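Local coordinates for putative branched chain amino acid ABC transporter, periplasmic amino acid-binding protein (Brucella ovis, PDB 4XFK), which is a component of an amino-acid transport system, probably the periplasmic protein that binds leucine, isoleucine, valine, threonine and alanine, at residues 32-37 against 282-287; 127-132 against 321-326; 244-249 against 260-265; 269-274 against 373-378. The protein carries 1 engineered substitution. All coordinates share one frame; numbering follows the deposited sequence. Where two conformers were deposited one is given.

Contact 1: 32-37 against 282-287; sequences RAAVLY and EDYKKV
Y37 and Y284 carry a crossed helix-helix packing between helix 26-44, which follows the first strand of the parallel sheet, and helix 274-288, which follows strand 263-266 of the mixed sheet. The two short axes come within 11.0 Å at 103°, wide enough for rings to fill the interface. Y284 points its edge at the face of Y37: its CD1 lies 3.5 Å above that ring's plane, over the centre, and the centroids are 4.8 Å apart with planes inclined at 53°. This is an edge-to-face pair. At the rim of Y37 and in its plane, V287 CB approaches CD1 of Y37 to 3.7 Å, with its two methyls lying beside the same edge. With CG anti to the backbone N (chi1 173°), Y37 reaches across to the other helix, where its OH donates to D283 OD2 at 2.6 Å. The bond uses the anti lone pair of D283 OD2, and that oxygen also makes a salt bridge with K41. Beyond the ring pair, Y284 OH comes within 3.5 Å of A34 CB, but its polar partner is E296 of helix 296-312; that helix also packs on A33 through E296 and on A34 through A299 and V300. A helix following a strand of the parallel sheet thus meets one following a strand of the mixed sheet, consistent with a junction between the two lobes of a type I periplasmic binding protein.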
loop_
_atom_site.group_PDB
_atom_site.type_symbol
_atom_site.label_atom_id
_atom_site.label_comp_id
_atom_site.label_asym_id
_atom_site.label_seq_id
_atom_site.Cartn_x
_atom_site.Cartn_y
_atom_site.Cartn_z
ATOM N N ARG A 32 3.593 -11.201 2.938
ATOM C CA ARG A 32 3.498 -12.439 3.694
ATOM C C ARG A 32 3.783 -12.211 5.173
ATOM O O ARG A 32 3.040 -12.678 6.022
ATOM C CB ARG A 32 4.452 -13.485 3.138
ATOM C CG ARG A 32 4.359 -14.817 3.863
ATOM C CD ARG A 32 5.332 -15.809 3.277
ATOM N NE ARG A 32 5.319 -17.088 3.982
ATOM C CZ ARG A 32 6.089 -17.345 5.037
ATOM N NH1 ARG A 32 6.906 -16.405 5.497
ATOM N NH2 ARG A 32 6.049 -18.525 5.625
ATOM N N ALA A 33 4.853 -11.486 5.482
ATOM C CA ALA A 33 5.200 -11.221 6.880
ATOM C C ALA A 33 4.054 -10.511 7.607
ATOM O O ALA A 33 3.699 -10.877 8.727
ATOM C CB ALA A 33 6.493 -10.409 6.973
ATOM N N ALA A 34 3.464 -9.503 6.960
ATOM C CA ALA A 34 2.417 -8.699 7.593
ATOM C C ALA A 34 1.120 -9.496 7.760
ATOM O O ALA A 34 0.447 -9.413 8.795
ATOM C CB ALA A 34 2.163 -7.437 6.790
ATOM N N VAL A 35 0.773 -10.276 6.741
ATOM C CA VAL A 35 -0.416 -11.115 6.794
ATOM C C VAL A 35 -0.272 -12.206 7.862
ATOM O O VAL A 35 -1.186 -12.426 8.666
ATOM C CB VAL A 35 -0.726 -11.703 5.401
ATOM C CG1 VAL A 35 -1.840 -12.747 5.469
ATOM C CG2 VAL A 35 -1.109 -10.581 4.440
ATOM N N LEU A 36 0.875 -12.873 7.898
ATOM C CA LEU A 36 1.087 -13.896 8.923
ATOM C C LEU A 36 1.116 -13.256 10.307
ATOM O O LEU A 36 0.631 -13.834 11.270
ATOM C CB LEU A 36 2.372 -14.681 8.661
ATOM C CG LEU A 36 2.303 -15.570 7.420
ATOM C CD1 LEU A 36 3.577 -16.389 7.268
ATOM C CD2 LEU A 36 1.089 -16.475 7.462
ATOM N N TYR A 37 1.676 -12.054 10.410
ATOM C CA TYR A 37 1.678 -11.359 11.698
ATOM C C TYR A 37 0.251 -11.115 12.203
ATOM O O TYR A 37 -0.091 -11.494 13.325
ATOM C CB TYR A 37 2.451 -10.035 11.610
ATOM C CG TYR A 37 2.363 -9.176 12.854
ATOM C CD1 TYR A 37 3.295 -9.301 13.881
ATOM C CD2 TYR A 37 1.366 -8.215 12.989
ATOM C CE1 TYR A 37 3.217 -8.506 15.014
ATOM C CE2 TYR A 37 1.282 -7.416 14.115
ATOM C CZ TYR A 37 2.207 -7.566 15.129
ATOM O OH TYR A 37 2.116 -6.761 16.244
ATOM N N GLU A 282 8.073 -2.399 17.896
ATOM C CA GLU A 282 8.835 -3.381 18.661
ATOM C C GLU A 282 8.209 -4.778 18.616
ATOM O O GLU A 282 8.921 -5.779 18.498
ATOM C CB GLU A 282 9.009 -2.912 20.106
ATOM C CG GLU A 282 9.915 -1.687 20.257
ATOM C CD GLU A 282 11.367 -1.988 19.925
ATOM O OE1 GLU A 282 11.791 -3.134 20.154
ATOM O OE2 GLU A 282 12.086 -1.086 19.432
ATOM N N ASP A 283 6.886 -4.860 18.713
ATOM C CA ASP A 283 6.234 -6.163 18.679
ATOM C C ASP A 283 6.372 -6.805 17.302
ATOM O O ASP A 283 6.635 -8.007 17.186
ATOM C CB ASP A 283 4.759 -6.069 19.063
ATOM C CG ASP A 283 4.122 -7.431 19.202
ATOM O OD1 ASP A 283 4.432 -8.126 20.191
ATOM O OD2 ASP A 283 3.326 -7.818 18.320
ATOM N N TYR A 284 6.213 -6.003 16.257
ATOM C CA TYR A 284 6.347 -6.508 14.900
ATOM C C TYR A 284 7.760 -7.028 14.654
ATOM O O TYR A 284 7.940 -8.068 14.028
ATOM C CB TYR A 284 5.986 -5.408 13.897
ATOM C CG TYR A 284 5.787 -5.907 12.492
ATOM C CD1 TYR A 284 4.552 -6.397 12.086
ATOM C CD2 TYR A 284 6.829 -5.901 11.575
ATOM C CE1 TYR A 284 4.359 -6.870 10.797
ATOM C CE2 TYR A 284 6.639 -6.362 10.283
ATOM C CZ TYR A 284 5.398 -6.850 9.904
ATOM O OH TYR A 284 5.172 -7.319 8.626
ATOM N N LYS A 285 8.766 -6.311 15.143
ATOM C CA LYS A 285 10.136 -6.808 15.041
ATOM C C LYS A 285 10.346 -8.107 15.826
ATOM O O LYS A 285 11.032 -9.012 15.355
ATOM C CB LYS A 285 11.152 -5.741 15.476
ATOM C CG LYS A 285 12.596 -6.224 15.378
ATOM C CD LYS A 285 13.606 -5.132 15.672
ATOM C CE LYS A 285 15.029 -5.654 15.510
ATOM N NZ LYS A 285 16.034 -4.571 15.705
ATOM N N LYS A 286 9.757 -8.202 17.016
ATOM C CA LYS A 286 9.860 -9.422 17.808
ATOM C C LYS A 286 9.351 -10.626 17.025
ATOM O O LYS A 286 9.949 -11.703 17.055
ATOM C CB LYS A 286 9.076 -9.274 19.111
ATOM C CG LYS A 286 9.285 -10.419 20.089
ATOM C CD LYS A 286 8.690 -10.101 21.453
ATOM C CE LYS A 286 7.169 -10.149 21.436
ATOM N NZ LYS A 286 6.611 -10.247 22.820
ATOM N N VAL A 287 8.249 -10.436 16.309
ATOM C CA VAL A 287 7.635 -11.528 15.570
ATOM C C VAL A 287 8.309 -11.803 14.226
ATOM O O VAL A 287 8.591 -12.956 13.895
ATOM C CB VAL A 287 6.132 -11.263 15.336
ATOM C CG1 VAL A 287 5.528 -12.339 14.442
ATOM C CG2 VAL A 287 5.384 -11.173 16.670
#

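Contact 2: 127-132 against 321-326; sequences CHFYHF and NTTDIA
Y130 leads the contact, reaching T323 at the start of helix 322-331 from the type I turn H128-H131 that leads into edge strand 131-133. From its CB, the CG is set anti to the carbonyl carbon (chi1 -68°), which swings the ring toward the helix. F129 CD2 sits 3.5 Å above the plane of the Y130 ring, over its centre. Farther along, CE1 of Y130 passes T322 O at 4.3 Å, and CZ of Y130 lies 3.7 Å from T323 OG1, in line with the ring edge. At the tip, Y130 OH and T323 OG1 share a hydrogen bond of 2.6 Å. Next to it, A326 takes the apolar part: its CB is 3.5 Å from F129 CE2 and 3.8 Å from F132 CZ, and L111 of the neighbouring strand touches it too. N321 is the N-cap of the helix, its OD1 accepting from D324 N at 3.0 Å, while T322 OG1 bonds to the backbone O of E109. H348 stacks on F132 and meets F129. Here a capped helix start is laid against the aromatic residues at the outermost strand of a parallel alpha/beta sheet, as in the open-sheet lobe of type I periplasmic binding proteins.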
loop_
_atom_site.group_PDB
_atom_site.type_symbol
_atom_site.label_atom_id
_atom_site.label_comp_id
_atom_site.label_asym_id
_atom_site.label_seq_id
_atom_site.Cartn_x
_atom_site.Cartn_y
_atom_site.Cartn_z
ATOM N N CYS A 127 -14.484 -0.315 -9.003
ATOM C CA CYS A 127 -15.072 -0.462 -7.674
ATOM C C CYS A 127 -16.216 -1.472 -7.686
ATOM O O CYS A 127 -17.061 -1.426 -8.586
ATOM C CB CYS A 127 -15.591 0.910 -7.222
ATOM S SG CYS A 127 -16.587 0.929 -5.736
ATOM N N HIS A 128 -16.257 -2.369 -6.706
ATOM C CA HIS A 128 -17.420 -3.230 -6.510
ATOM C C HIS A 128 -17.506 -3.634 -5.048
ATOM O O HIS A 128 -16.562 -3.427 -4.270
ATOM C CB HIS A 128 -17.420 -4.448 -7.442
ATOM C CG HIS A 128 -16.261 -5.375 -7.239
ATOM N ND1 HIS A 128 -16.338 -6.518 -6.467
ATOM C CD2 HIS A 128 -14.995 -5.325 -7.714
ATOM C CE1 HIS A 128 -15.166 -7.130 -6.482
ATOM N NE2 HIS A 128 -14.334 -6.427 -7.232
ATOM N N PHE A 129 -18.648 -4.192 -4.675
ATOM C CA PHE A 129 -18.975 -4.389 -3.272
ATOM C C PHE A 129 -18.032 -5.362 -2.565
ATOM O O PHE A 129 -17.786 -5.230 -1.374
ATOM C CB PHE A 129 -20.427 -4.848 -3.134
ATOM C CG PHE A 129 -20.870 -5.034 -1.711
ATOM C CD1 PHE A 129 -21.219 -3.947 -0.924
ATOM C CD2 PHE A 129 -20.951 -6.301 -1.165
ATOM C CE1 PHE A 129 -21.633 -4.126 0.392
ATOM C CE2 PHE A 129 -21.369 -6.491 0.140
ATOM C CZ PHE A 129 -21.705 -5.402 0.925
ATOM N N TYR A 130 -17.497 -6.334 -3.295
ATOM C CA TYR A 130 -16.696 -7.382 -2.660
ATOM C C TYR A 130 -15.189 -7.132 -2.731
ATOM O O TYR A 130 -14.399 -8.000 -2.373
ATOM C CB TYR A 130 -17.094 -8.771 -3.186
ATOM C CG TYR A 130 -18.494 -9.165 -2.756
ATOM C CD1 TYR A 130 -18.723 -9.728 -1.503
ATOM C CD2 TYR A 130 -19.593 -8.925 -3.575
ATOM C CE1 TYR A 130 -20.011 -10.071 -1.092
ATOM C CE2 TYR A 130 -20.878 -9.258 -3.172
ATOM C CZ TYR A 130 -21.081 -9.826 -1.934
ATOM O OH TYR A 130 -22.364 -10.157 -1.540
ATOM N N HIS A 131 -14.808 -5.942 -3.186
ATOM C CA HIS A 131 -13.442 -5.453 -3.051
ATOM C C HIS A 131 -13.388 -4.395 -1.949
ATOM O O HIS A 131 -14.267 -3.518 -1.860
ATOM C CB HIS A 131 -12.934 -4.855 -4.372
ATOM C CG HIS A 131 -11.730 -3.961 -4.218
ATOM N ND1 HIS A 131 -11.840 -2.599 -4.050
ATOM C CD2 HIS A 131 -10.400 -4.229 -4.209
ATOM C CE1 HIS A 131 -10.635 -2.066 -3.928
ATOM N NE2 HIS A 131 -9.741 -3.034 -4.025
ATOM N N PHE A 132 -12.346 -4.480 -1.124
ATOM C CA PHE A 132 -12.061 -3.462 -0.121
ATOM C C PHE A 132 -10.590 -3.116 -0.203
ATOM O O PHE A 132 -9.746 -4.025 -0.204
ATOM C CB PHE A 132 -12.353 -3.986 1.287
ATOM C CG PHE A 132 -13.810 -4.157 1.589
ATOM C CD1 PHE A 132 -14.486 -5.296 1.190
ATOM C CD2 PHE A 132 -14.505 -3.170 2.278
ATOM C CE1 PHE A 132 -15.831 -5.454 1.480
ATOM C CE2 PHE A 132 -15.842 -3.329 2.580
ATOM C CZ PHE A 132 -16.511 -4.469 2.179
ATOM N N ASN A 321 -20.777 -16.234 5.975
ATOM C CA ASN A 321 -21.479 -15.410 5.003
ATOM C C ASN A 321 -20.629 -14.196 4.677
ATOM O O ASN A 321 -20.478 -13.297 5.498
ATOM C CB ASN A 321 -22.834 -14.996 5.578
ATOM C CG ASN A 321 -23.699 -14.268 4.575
ATOM O OD1 ASN A 321 -23.262 -13.322 3.931
ATOM N ND2 ASN A 321 -24.946 -14.712 4.441
ATOM N N THR A 322 -20.075 -14.172 3.472
ATOM C CA THR A 322 -19.171 -13.097 3.098
ATOM C C THR A 322 -19.880 -11.754 2.933
ATOM O O THR A 322 -19.248 -10.719 3.048
ATOM C CB THR A 322 -18.398 -13.430 1.825
ATOM O OG1 THR A 322 -19.327 -13.834 0.819
ATOM C CG2 THR A 322 -17.407 -14.564 2.072
ATOM N N THR A 323 -21.181 -11.761 2.657
ATOM C CA THR A 323 -21.915 -10.504 2.589
ATOM C C THR A 323 -22.005 -9.886 3.977
ATOM O O THR A 323 -21.804 -8.686 4.139
ATOM C CB THR A 323 -23.313 -10.682 1.980
ATOM O OG1 THR A 323 -23.166 -11.278 0.690
ATOM C CG2 THR A 323 -24.014 -9.329 1.839
ATOM N N ASP A 324 -22.273 -10.713 4.984
ATOM C CA ASP A 324 -22.292 -10.235 6.360
ATOM C C ASP A 324 -20.917 -9.723 6.776
ATOM O O ASP A 324 -20.815 -8.706 7.458
ATOM C CB ASP A 324 -22.784 -11.320 7.325
ATOM C CG ASP A 324 -24.248 -11.659 7.127
ATOM O OD1 ASP A 324 -24.993 -10.808 6.589
ATOM O OD2 ASP A 324 -24.652 -12.775 7.514
ATOM N N ILE A 325 -19.856 -10.407 6.356
ATOM C CA ILE A 325 -18.509 -9.933 6.660
ATOM C C ILE A 325 -18.263 -8.576 5.986
ATOM O O ILE A 325 -17.766 -7.646 6.619
ATOM C CB ILE A 325 -17.425 -10.959 6.253
ATOM C CG1 ILE A 325 -17.534 -12.213 7.132
ATOM C CG2 ILE A 325 -16.026 -10.345 6.359
ATOM C CD1 ILE A 325 -16.684 -13.383 6.658
ATOM N N ALA A 326 -18.659 -8.457 4.725
ATOM C CA ALA A 326 -18.486 -7.207 3.989
ATOM C C ALA A 326 -19.195 -6.038 4.674
ATOM O O ALA A 326 -18.623 -4.957 4.836
ATOM C CB ALA A 326 -18.988 -7.363 2.561
#

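Contact 3: 244-249 against 260-265; sequences SFLDQP and EGHIVS
L246 and V264 meet in a buried packing contact inside a beta-alpha-beta crossover: strand 240-243 runs into the loop 244-249, helix 251-255 follows, and the chain returns as strand 263-266, parallel to and paired with 240-243. The loop turns away from the returning strand, as the 115° between the end-to-end directions of 244-247 and 262-265 shows, and a type I turn from F245 to Q248 closes it with Q248 N to F245 O at 3.1 Å. Held to the strand by T243, whose OG1 bonds to the backbone N of L246, the loop offers mostly backbone to V264. The methyl CG2 of V264, anti to its own N, pushes into the bend: it stands 3.3 Å from S244 O and 3.7 Å from L246 N. D247 crosses V264 at about a right angle, with OD1 4.2 Å from V264 CG2, while D247 OD2 bonds to the backbone N of Y294, so the carboxylate fixes the loop to a second stretch of chain. F245 projects away from the strand instead, meets W221 with planes at about 75°, and the nearest atoms of its side chain are about 4 Å from an acetate, probably from the crystallisation liquor, and about 5 Å from a sodium ion. L246 thus packs against the returning strand while F245 turns toward the bound ions. H262 ND1 bonds to the backbone N of F241, which holds the ring, and its CB faces the loop. There L246, with CG anti to N (chi1 -168°), brings its methyl CD2 to 3.4 Å from H262 CB.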
loop_
_atom_site.group_PDB
_atom_site.type_symbol
_atom_site.label_atom_id
_atom_site.label_comp_id
_atom_site.label_asym_id
_atom_site.label_seq_id
_atom_site.Cartn_x
_atom_site.Cartn_y
_atom_site.Cartn_z
ATOM N N SER A 244 6.245 7.566 -2.535
ATOM C CA SER A 244 5.357 6.700 -1.783
ATOM C C SER A 244 6.095 5.538 -1.133
ATOM O O SER A 244 5.628 5.027 -0.120
ATOM C CB SER A 244 4.259 6.152 -2.699
ATOM O OG SER A 244 4.794 5.693 -3.934
ATOM N N PHE A 245 7.239 5.132 -1.699
ATOM C CA PHE A 245 7.834 3.837 -1.335
ATOM C C PHE A 245 9.315 3.882 -0.973
ATOM O O PHE A 245 9.976 2.839 -0.966
ATOM C CB PHE A 245 7.632 2.806 -2.457
ATOM C CG PHE A 245 6.186 2.588 -2.832
ATOM C CD1 PHE A 245 5.222 2.350 -1.862
ATOM C CD2 PHE A 245 5.796 2.623 -4.160
ATOM C CE1 PHE A 245 3.886 2.167 -2.219
ATOM C CE2 PHE A 245 4.476 2.431 -4.522
ATOM C CZ PHE A 245 3.513 2.199 -3.550
ATOM N N LEU A 246 9.844 5.054 -0.620
ATOM C CA LEU A 246 11.274 5.123 -0.326
ATOM C C LEU A 246 11.685 4.280 0.880
ATOM O O LEU A 246 12.840 3.859 0.964
ATOM C CB LEU A 246 11.734 6.567 -0.136
ATOM C CG LEU A 246 13.248 6.783 -0.120
ATOM C CD1 LEU A 246 13.890 6.385 -1.442
ATOM C CD2 LEU A 246 13.571 8.222 0.224
ATOM N N ASP A 247 10.758 4.003 1.800
ATOM C CA ASP A 247 11.121 3.228 2.994
ATOM C C ASP A 247 11.141 1.711 2.756
ATOM O O ASP A 247 11.342 0.945 3.692
ATOM C CB ASP A 247 10.269 3.605 4.216
ATOM C CG ASP A 247 8.804 3.291 4.033
ATOM O OD1 ASP A 247 8.345 3.270 2.879
ATOM O OD2 ASP A 247 8.114 3.069 5.047
ATOM N N GLN A 248 10.972 1.270 1.512
ATOM C CA GLN A 248 11.289 -0.113 1.192
ATOM C C GLN A 248 12.736 -0.382 1.580
ATOM O O GLN A 248 13.618 0.400 1.252
ATOM C CB GLN A 248 11.105 -0.406 -0.299
ATOM C CG GLN A 248 11.521 -1.840 -0.636
ATOM C CD GLN A 248 11.171 -2.278 -2.043
ATOM O OE1 GLN A 248 10.821 -1.463 -2.895
ATOM N NE2 GLN A 248 11.242 -3.583 -2.285
ATOM N N PRO A 249 12.989 -1.499 2.274
ATOM C CA PRO A 249 14.373 -1.803 2.656
ATOM C C PRO A 249 15.322 -1.791 1.461
ATOM O O PRO A 249 14.989 -2.341 0.401
ATOM C CB PRO A 249 14.257 -3.202 3.258
ATOM C CG PRO A 249 12.876 -3.219 3.847
ATOM C CD PRO A 249 12.029 -2.456 2.858
ATOM N N GLU A 260 20.282 12.275 3.020
ATOM C CA GLU A 260 19.546 13.266 3.800
ATOM C C GLU A 260 18.468 13.976 2.979
ATOM O O GLU A 260 18.715 14.410 1.859
ATOM C CB GLU A 260 20.515 14.296 4.398
ATOM C CG GLU A 260 19.858 15.337 5.309
ATOM C CD GLU A 260 20.828 16.407 5.799
ATOM O OE1 GLU A 260 22.014 16.379 5.406
ATOM O OE2 GLU A 260 20.401 17.287 6.576
ATOM N N GLY A 261 17.265 14.068 3.534
ATOM C CA GLY A 261 16.286 15.010 3.026
ATOM C C GLY A 261 15.264 14.504 2.028
ATOM O O GLY A 261 14.382 15.256 1.620
ATOM N N HIS A 262 15.379 13.249 1.603
ATOM C CA HIS A 262 14.342 12.661 0.754
ATOM C C HIS A 262 13.093 12.388 1.574
ATOM O O HIS A 262 13.158 12.277 2.803
ATOM C CB HIS A 262 14.856 11.408 0.053
ATOM C CG HIS A 262 16.059 11.670 -0.787
ATOM N ND1 HIS A 262 15.977 12.193 -2.060
ATOM C CD2 HIS A 262 17.379 11.532 -0.518
ATOM C CE1 HIS A 262 17.196 12.351 -2.546
ATOM N NE2 HIS A 262 18.063 11.964 -1.628
ATOM N N ILE A 263 11.958 12.290 0.889
ATOM C CA ILE A 263 10.660 12.337 1.543
ATOM C C ILE A 263 9.770 11.166 1.135
ATOM O O ILE A 263 9.799 10.710 -0.013
ATOM C CB ILE A 263 9.923 13.664 1.177
ATOM C CG1 ILE A 263 10.830 14.890 1.373
ATOM C CG2 ILE A 263 8.630 13.836 1.971
ATOM C CD1 ILE A 263 11.217 15.143 2.821
ATOM N N VAL A 264 8.973 10.686 2.079
ATOM C CA VAL A 264 7.970 9.660 1.799
ATOM C C VAL A 264 6.726 9.981 2.623
ATOM O O VAL A 264 6.830 10.580 3.693
ATOM C CB VAL A 264 8.511 8.239 2.128
ATOM C CG1 VAL A 264 8.670 8.039 3.635
ATOM C CG2 VAL A 264 7.638 7.136 1.515
ATOM N N SER A 265 5.551 9.626 2.108
ATOM C CA SER A 265 4.312 9.703 2.877
ATOM C C SER A 265 3.734 8.297 2.968
ATOM O O SER A 265 3.550 7.634 1.939
ATOM C CB SER A 265 3.314 10.637 2.205
ATOM O OG SER A 265 2.136 10.709 2.992
#

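Contact 4: 269-274 against 373-378; sequences NPEANG and GFLPFK
A272 and P376 have the closest CA pair, 6.0 Å apart, where a type I turn from N269 to A272, closed by A272 N to N269 O, rests beside strand 373-380. N269 supplies the hydrogen bond across the contact, with both ends of its amide engaged. Its CG is anti to the backbone N (chi1 178°), directing the amide at the strand, and ND2 donates to F374 O at 2.9 Å in a nearly straight bond (165° at the hydrogen). F374 O lies in the amide plane of N269, although N269 ND2 stands well above the carbonyl plane of F374 and off its lone pairs. N269 ND2 has a second acceptor in Q357 OE1 on the adjoining strand. On the other end, N269 OD1 accepts from E271 N at 2.9 Å, forming an Asx turn, and lies against the proline ring 3.3 Å from P376 CD. N269 and P376 cross at about a right angle. The ring is flanked further by A272, whose CB is 4.1 Å from P376 CB, and by E271 CB. E271 then extends past it to bring OE1 within 4.0 Å of L375 CD1, while that same OE1 accepts from the backbone N of R364. Because one buried amide ties its own turn to two strands of the mixed sheet, N269 is constrained in both position and amide orientation, and proline supplies the apolar surface it lies on.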
loop_
_atom_site.group_PDB
_atom_site.type_symbol
_atom_site.label_atom_id
_atom_site.label_comp_id
_atom_site.label_asym_id
_atom_site.label_seq_id
_atom_site.Cartn_x
_atom_site.Cartn_y
_atom_site.Cartn_z
ATOM N N ASN A 269 4.718 5.661 11.060
ATOM C CA ASN A 269 6.115 5.813 11.418
ATOM C C ASN A 269 6.211 5.437 12.893
ATOM O O ASN A 269 5.320 5.774 13.662
ATOM C CB ASN A 269 6.586 7.253 11.158
ATOM C CG ASN A 269 8.026 7.478 11.556
ATOM O OD1 ASN A 269 8.335 7.583 12.739
ATOM N ND2 ASN A 269 8.915 7.564 10.572
ATOM N N PRO A 270 7.273 4.721 13.292
ATOM C CA PRO A 270 7.384 4.298 14.695
ATOM C C PRO A 270 7.255 5.431 15.721
ATOM O O PRO A 270 6.795 5.167 16.832
ATOM C CB PRO A 270 8.791 3.702 14.770
ATOM C CG PRO A 270 9.068 3.225 13.393
ATOM C CD PRO A 270 8.358 4.170 12.460
ATOM N N GLU A 271 7.669 6.648 15.365
ATOM C CA GLU A 271 7.651 7.790 16.288
ATOM C C GLU A 271 6.488 8.742 16.057
ATOM O O GLU A 271 6.458 9.825 16.642
ATOM C CB GLU A 271 8.901 8.650 16.122
ATOM C CG GLU A 271 10.223 7.962 16.209
ATOM C CD GLU A 271 11.355 8.939 15.955
ATOM O OE1 GLU A 271 12.133 8.714 15.008
ATOM O OE2 GLU A 271 11.455 9.944 16.695
ATOM N N ALA A 272 5.556 8.377 15.185
ATOM C CA ALA A 272 4.512 9.319 14.795
ATOM C C ALA A 272 3.321 9.354 15.740
ATOM O O ALA A 272 2.570 10.323 15.742
ATOM C CB ALA A 272 4.057 9.067 13.364
ATOM N N ASN A 273 3.140 8.304 16.539
ATOM C CA ASN A 273 2.005 8.258 17.451
ATOM C C ASN A 273 2.414 7.776 18.834
ATOM O O ASN A 273 1.812 6.860 19.400
ATOM C CB ASN A 273 0.869 7.402 16.891
ATOM C CG ASN A 273 -0.420 7.586 17.660
ATOM O OD1 ASN A 273 -0.712 8.685 18.136
ATOM N ND2 ASN A 273 -1.190 6.512 17.806
ATOM N N GLY A 274 3.457 8.402 19.364
ATOM C CA GLY A 274 3.862 8.195 20.740
ATOM C C GLY A 274 4.147 6.748 21.086
ATOM O O GLY A 274 4.694 5.989 20.275
ATOM N N GLY A 373 17.366 7.428 9.229
ATOM C CA GLY A 373 16.088 6.748 9.162
ATOM C C GLY A 373 15.009 7.735 8.785
ATOM O O GLY A 373 15.286 8.898 8.476
ATOM N N PHE A 374 13.766 7.278 8.837
ATOM C CA PHE A 374 12.629 8.112 8.499
ATOM C C PHE A 374 12.095 8.822 9.731
ATOM O O PHE A 374 11.707 8.192 10.705
ATOM C CB PHE A 374 11.572 7.267 7.789
ATOM C CG PHE A 374 12.021 6.814 6.431
ATOM C CD1 PHE A 374 12.729 5.632 6.271
ATOM C CD2 PHE A 374 11.794 7.612 5.315
ATOM C CE1 PHE A 374 13.179 5.235 5.012
ATOM C CE2 PHE A 374 12.237 7.214 4.063
ATOM C CZ PHE A 374 12.929 6.027 3.913
ATOM N N LEU A 375 12.108 10.150 9.679
ATOM C CA LEU A 375 11.682 10.993 10.788
ATOM C C LEU A 375 10.377 11.664 10.382
ATOM O O LEU A 375 10.328 12.349 9.361
ATOM C CB LEU A 375 12.741 12.064 11.050
ATOM C CG LEU A 375 12.451 13.046 12.187
ATOM C CD1 LEU A 375 12.715 12.389 13.525
ATOM C CD2 LEU A 375 13.281 14.325 12.033
ATOM N N PRO A 376 9.308 11.464 11.170
ATOM C CA PRO A 376 8.020 12.074 10.824
ATOM C C PRO A 376 8.024 13.582 11.070
ATOM O O PRO A 376 8.606 14.027 12.062
ATOM C CB PRO A 376 7.043 11.386 11.783
ATOM C CG PRO A 376 7.871 11.033 12.976
ATOM C CD PRO A 376 9.262 10.746 12.461
ATOM N N PHE A 377 7.389 14.355 10.189
ATOM C CA PHE A 377 7.280 15.799 10.418
ATOM C C PHE A 377 5.869 16.373 10.254
ATOM O O PHE A 377 5.630 17.527 10.608
ATOM C CB PHE A 377 8.300 16.593 9.586
ATOM C CG PHE A 377 8.110 16.484 8.096
ATOM C CD1 PHE A 377 7.193 17.292 7.436
ATOM C CD2 PHE A 377 8.880 15.602 7.346
ATOM C CE1 PHE A 377 7.028 17.204 6.063
ATOM C CE2 PHE A 377 8.716 15.513 5.979
ATOM C CZ PHE A 377 7.801 16.326 5.333
ATOM N N LYS A 378 4.945 15.579 9.720
ATOM C CA LYS A 378 3.562 16.016 9.553
ATOM C C LYS A 378 2.642 14.809 9.500
ATOM O O LYS A 378 2.887 13.874 8.745
ATOM C CB LYS A 378 3.398 16.846 8.270
ATOM C CG LYS A 378 1.956 17.232 7.937
ATOM C CD LYS A 378 1.368 18.166 8.988
ATOM C CE LYS A 378 -0.056 18.567 8.634
ATOM N NZ LYS A 378 -0.677 19.441 9.671
#

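How the contacts relate
Contacts 3 and 4 form one continuous packing region on the mixed sheet: their centres are about 12 Å apart, and the ring of F374 packs on both D247 and V264 of contact 3, with D247 CB to F374 CE1 at 3.4 Å and V264 CG1 to F374 CD2 at 3.6 Å. Contact 1 stands apart, its nearest atoms about 7 Å from contact 4 and about 9 Å from contact 3, though helix 274-288 continues the chain after strand 263-266. Contact 2 lies across the chain's centre from contacts 3 and 4, centres about 33 Å away. Bound sodium ions lie about 5 Å from the side chain of F245, about 10 Å from that of F129 and about 11 Å from that of A34; Y31, G85 and G116 form a sodium site.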